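PDB 1Z67: hypothetical protein S4005 from Shigella flexneri 2a, which is of unknown function but contains a homeodomain-like helical motif, which might hint at a role in binding nucleic acid. Local coordinates for residues A[64-78]-A[89-101]. Sequence-based numbering, arbitrary orientation. Where two conformers were deposited one is given.
Sequences VSGEQLESALGTNAV and TSTASSLLAEQLP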
loop_
_atom_site.group_PDB
_atom_site.type_symbol
_atom_site.label_atom_id
_atom_site.label_comp_id
_atom_site.label_asym_id
_atom_site.label_seq_id
_atom_site.Cartn_x
_atom_site.Cartn_y
_atom_site.Cartn_z
ATOM N N VAL A 64 -11.062 5.203 1.897
ATOM C CA VAL A 64 -11.421 3.844 1.506
ATOM C C VAL A 64 -11.379 2.985 2.763
ATOM O O VAL A 64 -10.577 3.250 3.676
ATOM C CB VAL A 64 -10.444 3.309 0.399
ATOM C CG1 VAL A 64 -9.009 3.147 0.926
ATOM C CG2 VAL A 64 -10.935 1.990 -0.268
ATOM N N SER A 65 -12.246 1.978 2.839
ATOM C CA SER A 65 -12.238 1.075 3.983
ATOM C C SER A 65 -11.365 -0.138 3.734
ATOM O O SER A 65 -11.117 -0.513 2.572
ATOM C CB SER A 65 -13.657 0.618 4.300
ATOM O OG SER A 65 -14.127 -0.279 3.334
ATOM N N GLY A 66 -10.911 -0.774 4.814
ATOM C CA GLY A 66 -10.206 -2.054 4.692
ATOM C C GLY A 66 -11.041 -3.087 3.947
ATOM O O GLY A 66 -10.542 -3.823 3.095
ATOM N N GLU A 67 -12.335 -3.132 4.244
ATOM C CA GLU A 67 -13.234 -4.060 3.576
ATOM C C GLU A 67 -13.248 -3.789 2.068
ATOM O O GLU A 67 -13.212 -4.731 1.273
ATOM C CB GLU A 67 -14.648 -3.881 4.159
ATOM C CG GLU A 67 -14.717 -3.845 5.701
ATOM C CD GLU A 67 -14.521 -2.442 6.296
ATOM O OE1 GLU A 67 -15.527 -1.692 6.398
ATOM O OE2 GLU A 67 -13.378 -2.099 6.686
ATOM N N GLN A 68 -13.273 -2.510 1.682
ATOM C CA GLN A 68 -13.297 -2.134 0.250
ATOM C C GLN A 68 -12.019 -2.611 -0.418
ATOM O O GLN A 68 -12.045 -3.172 -1.514
ATOM C CB GLN A 68 -13.478 -0.637 0.065
ATOM C CG GLN A 68 -14.915 -0.183 0.209
ATOM C CD GLN A 68 -15.058 1.307 0.095
ATOM O OE1 GLN A 68 -14.364 2.067 0.770
ATOM N NE2 GLN A 68 -16.001 1.741 -0.730
ATOM N N LEU A 69 -10.896 -2.438 0.274
ATOM C CA LEU A 69 -9.640 -2.897 -0.303
ATOM C C LEU A 69 -9.539 -4.409 -0.355
ATOM O O LEU A 69 -9.006 -4.953 -1.334
ATOM C CB LEU A 69 -8.436 -2.336 0.469
ATOM C CG LEU A 69 -8.188 -0.847 0.255
ATOM C CD1 LEU A 69 -6.913 -0.467 1.052
ATOM C CD2 LEU A 69 -8.034 -0.531 -1.279
ATOM N N GLU A 70 -9.964 -5.103 0.690
ATOM C CA GLU A 70 -9.950 -6.562 0.613
ATOM C C GLU A 70 -10.824 -7.038 -0.564
ATOM O O GLU A 70 -10.431 -7.963 -1.268
ATOM C CB GLU A 70 -10.397 -7.213 1.910
ATOM C CG GLU A 70 -10.047 -8.703 1.959
ATOM C CD GLU A 70 -10.642 -9.453 3.152
ATOM O OE1 GLU A 70 -11.053 -8.795 4.142
ATOM O OE2 GLU A 70 -10.676 -10.705 3.113
ATOM N N SER A 71 -11.943 -6.345 -0.806
ATOM C CA SER A 71 -12.864 -6.672 -1.915
ATOM C C SER A 71 -12.184 -6.485 -3.263
ATOM O O SER A 71 -12.283 -7.333 -4.131
ATOM C CB SER A 71 -14.141 -5.834 -1.831
ATOM O OG SER A 71 -14.987 -6.315 -0.799
ATOM N N ALA A 72 -11.478 -5.381 -3.430
ATOM C CA ALA A 72 -10.879 -5.078 -4.718
ATOM C C ALA A 72 -9.589 -5.847 -4.982
ATOM O O ALA A 72 -9.346 -6.283 -6.107
ATOM C CB ALA A 72 -10.651 -3.576 -4.848
ATOM N N LEU A 73 -8.755 -5.978 -3.956
ATOM C CA LEU A 73 -7.422 -6.556 -4.087
ATOM C C LEU A 73 -7.427 -8.047 -3.965
ATOM O O LEU A 73 -6.516 -8.739 -4.442
ATOM C CB LEU A 73 -6.450 -5.950 -3.060
ATOM C CG LEU A 73 -6.145 -4.458 -3.180
ATOM C CD1 LEU A 73 -5.130 -4.058 -2.133
ATOM C CD2 LEU A 73 -5.620 -4.138 -4.601
ATOM N N GLY A 74 -8.464 -8.528 -3.300
ATOM C CA GLY A 74 -8.647 -9.936 -3.025
ATOM C C GLY A 74 -8.118 -10.297 -1.649
ATOM O O GLY A 74 -7.114 -9.736 -1.173
ATOM N N THR A 75 -8.781 -11.259 -1.024
ATOM C CA THR A 75 -8.366 -11.805 0.283
ATOM C C THR A 75 -6.976 -12.407 0.300
ATOM O O THR A 75 -6.214 -12.156 1.208
ATOM C CB THR A 75 -9.387 -12.849 0.771
ATOM O OG1 THR A 75 -10.648 -12.201 0.960
ATOM C CG2 THR A 75 -8.922 -13.448 2.089
ATOM N N ASN A 76 -6.609 -13.172 -0.732
ATOM C CA ASN A 76 -5.273 -13.752 -0.750
ATOM C C ASN A 76 -4.167 -12.696 -0.755
ATOM O O ASN A 76 -3.195 -12.811 -0.012
ATOM C CB ASN A 76 -5.103 -14.656 -1.954
ATOM C CG ASN A 76 -5.922 -15.890 -1.843
ATOM O OD1 ASN A 76 -6.599 -16.114 -0.833
ATOM N ND2 ASN A 76 -5.869 -16.714 -2.877
ATOM N N ALA A 77 -4.324 -11.688 -1.618
ATOM C CA ALA A 77 -3.358 -10.569 -1.684
ATOM C C ALA A 77 -3.197 -9.890 -0.320
ATOM O O ALA A 77 -2.072 -9.634 0.149
ATOM C CB ALA A 77 -3.779 -9.546 -2.733
ATOM N N VAL A 78 -4.319 -9.568 0.299
ATOM C CA VAL A 78 -4.244 -8.879 1.596
ATOM C C VAL A 78 -3.661 -9.790 2.677
ATOM O O VAL A 78 -2.828 -9.349 3.477
ATOM C CB VAL A 78 -5.600 -8.283 1.974
ATOM C CG1 VAL A 78 -5.525 -7.579 3.323
ATOM C CG2 VAL A 78 -6.010 -7.282 0.888
ATOM N N THR A 89 -5.788 -10.762 8.419
ATOM C CA THR A 89 -6.141 -10.095 7.162
ATOM C C THR A 89 -6.834 -8.748 7.355
ATOM O O THR A 89 -6.580 -7.782 6.618
ATOM C CB THR A 89 -7.002 -11.047 6.303
ATOM O OG1 THR A 89 -6.210 -12.202 5.983
ATOM C CG2 THR A 89 -7.452 -10.361 5.016
ATOM N N SER A 90 -7.665 -8.650 8.380
ATOM C CA SER A 90 -8.370 -7.415 8.664
ATOM C C SER A 90 -7.412 -6.316 9.131
ATOM O O SER A 90 -7.505 -5.185 8.663
ATOM C CB SER A 90 -9.446 -7.690 9.716
ATOM O OG SER A 90 -10.123 -6.509 10.090
ATOM N N THR A 91 -6.458 -6.645 9.988
ATOM C CA THR A 91 -5.472 -5.650 10.393
ATOM C C THR A 91 -4.657 -5.189 9.168
ATOM O O THR A 91 -4.402 -3.989 8.988
ATOM C CB THR A 91 -4.544 -6.270 11.429
ATOM O OG1 THR A 91 -5.299 -6.599 12.594
ATOM C CG2 THR A 91 -3.394 -5.299 11.838
ATOM N N ALA A 92 -4.259 -6.132 8.311
ATOM C CA ALA A 92 -3.536 -5.758 7.086
ATOM C C ALA A 92 -4.375 -4.867 6.175
ATOM O O ALA A 92 -3.848 -3.921 5.591
ATOM C CB ALA A 92 -3.123 -6.987 6.374
ATOM N N SER A 93 -5.676 -5.136 6.041
ATOM C CA SER A 93 -6.524 -4.314 5.177
ATOM C C SER A 93 -6.662 -2.917 5.763
ATOM O O SER A 93 -6.732 -1.926 5.017
ATOM C CB SER A 93 -7.870 -4.956 4.864
ATOM O OG SER A 93 -8.731 -4.855 5.962
ATOM N N SER A 94 -6.726 -2.826 7.093
ATOM C CA SER A 94 -6.839 -1.518 7.726
ATOM C C SER A 94 -5.545 -0.714 7.524
ATOM O O SER A 94 -5.589 0.482 7.245
ATOM C CB SER A 94 -7.133 -1.666 9.211
ATOM O OG SER A 94 -8.478 -2.107 9.438
ATOM N N LEU A 95 -4.399 -1.378 7.609
ATOM C CA LEU A 95 -3.090 -0.754 7.348
ATOM C C LEU A 95 -3.066 -0.193 5.927
ATOM O O LEU A 95 -2.666 0.959 5.698
ATOM C CB LEU A 95 -1.988 -1.791 7.501
ATOM C CG LEU A 95 -0.572 -1.381 7.067
ATOM C CD1 LEU A 95 -0.057 -0.288 7.959
ATOM C CD2 LEU A 95 0.315 -2.596 7.108
ATOM N N LEU A 96 -3.506 -1.014 4.974
ATOM C CA LEU A 96 -3.560 -0.552 3.596
ATOM C C LEU A 96 -4.538 0.577 3.390
ATOM O O LEU A 96 -4.282 1.470 2.587
ATOM C CB LEU A 96 -3.884 -1.709 2.659
ATOM C CG LEU A 96 -2.777 -2.735 2.444
ATOM C CD1 LEU A 96 -3.371 -3.960 1.710
ATOM C CD2 LEU A 96 -1.615 -2.178 1.649
ATOM N N ALA A 97 -5.663 0.568 4.094
ATOM C CA ALA A 97 -6.652 1.618 3.908
ATOM C C ALA A 97 -6.080 2.957 4.346
ATOM O O ALA A 97 -6.352 3.969 3.697
ATOM C CB ALA A 97 -7.950 1.309 4.686
ATOM N N GLU A 98 -5.207 2.929 5.366
ATOM C CA GLU A 98 -4.516 4.173 5.791
ATOM C C GLU A 98 -3.363 4.531 4.813
ATOM O O GLU A 98 -3.207 5.684 4.387
ATOM C CB GLU A 98 -3.972 3.989 7.215
ATOM C CG GLU A 98 -3.085 5.123 7.716
ATOM C CD GLU A 98 -2.640 4.949 9.162
ATOM O OE1 GLU A 98 -3.087 3.987 9.817
ATOM O OE2 GLU A 98 -1.830 5.779 9.641
ATOM N N GLN A 99 -2.529 3.545 4.495
ATOM C CA GLN A 99 -1.257 3.862 3.836
ATOM C C GLN A 99 -1.292 3.847 2.313
ATOM O O GLN A 99 -0.573 4.650 1.648
ATOM C CB GLN A 99 -0.185 2.894 4.325
ATOM C CG GLN A 99 0.011 2.884 5.834
ATOM C CD GLN A 99 0.449 4.211 6.396
ATOM O OE1 GLN A 99 0.934 5.081 5.669
ATOM N NE2 GLN A 99 0.328 4.367 7.720
ATOM N N LEU A 100 -2.084 2.939 1.731
ATOM C CA LEU A 100 -2.088 2.842 0.260
ATOM C C LEU A 100 -2.456 4.160 -0.453
ATOM O O LEU A 100 -1.802 4.486 -1.434
ATOM C CB LEU A 100 -2.922 1.650 -0.206
ATOM C CG LEU A 100 -2.742 1.319 -1.680
ATOM C CD1 LEU A 100 -1.293 0.947 -2.048
ATOM C CD2 LEU A 100 -3.705 0.150 -2.002
ATOM N N PRO A 101 -3.476 4.914 0.026
ATOM C CA PRO A 101 -3.786 6.171 -0.645
ATOM C C PRO A 101 -2.619 7.148 -0.575
ATOM O O PRO A 101 -2.352 7.849 -1.566
ATOM C CB PRO A 101 -5.009 6.708 0.118
ATOM C CG PRO A 101 -5.605 5.491 0.742
ATOM C CD PRO A 101 -4.428 4.624 1.130
HETATM O O HOH W 1 -8.494 5.842 3.408
HETATM O O HOH W 2 -10.864 -6.712 5.573
#
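Gly66 and Ser93 meet where helix 66-73 crosses helix 89-101 at 100°, and the small residues let the axes approach to 8.1 Å. With no side chain on Gly66, Ser93 CB comes within 3.4 Å of Gly66 O, while the small methyl of Ala97 packs against Gly66 N. Deeper in, Leu69 lays CD1 3.4 Å from Ala97 N, and Leu73 extends this apolar layer to Leu96 and Leu100; helix 35-44 packs on Leu69 and Leu73. From helix 75-85, Val78 enters as a knob among Thr89, Ala92, Ser93 and Leu96; its branched methyls fill the hole, CG2 on Leu96 and CG1, anti to the backbone N (chi1 180°), on Ala92. On the looser, wetter solvent side, Glu70 crosses Thr89, touching only its methyl, CG2, which also meets Val78; Glu70 OE2 accepts from Thr75 OG1 at 2.6 Å, and in one conformer of Ser93 a water appears to bridge OE1 and OG. At the other end, a second water accepts from Val64 N and donates to Ala97 O. Since no direct hydrogen bond spans the segments, apolar fit probably holds together these helices of a new fold that includes a homeodomain motif.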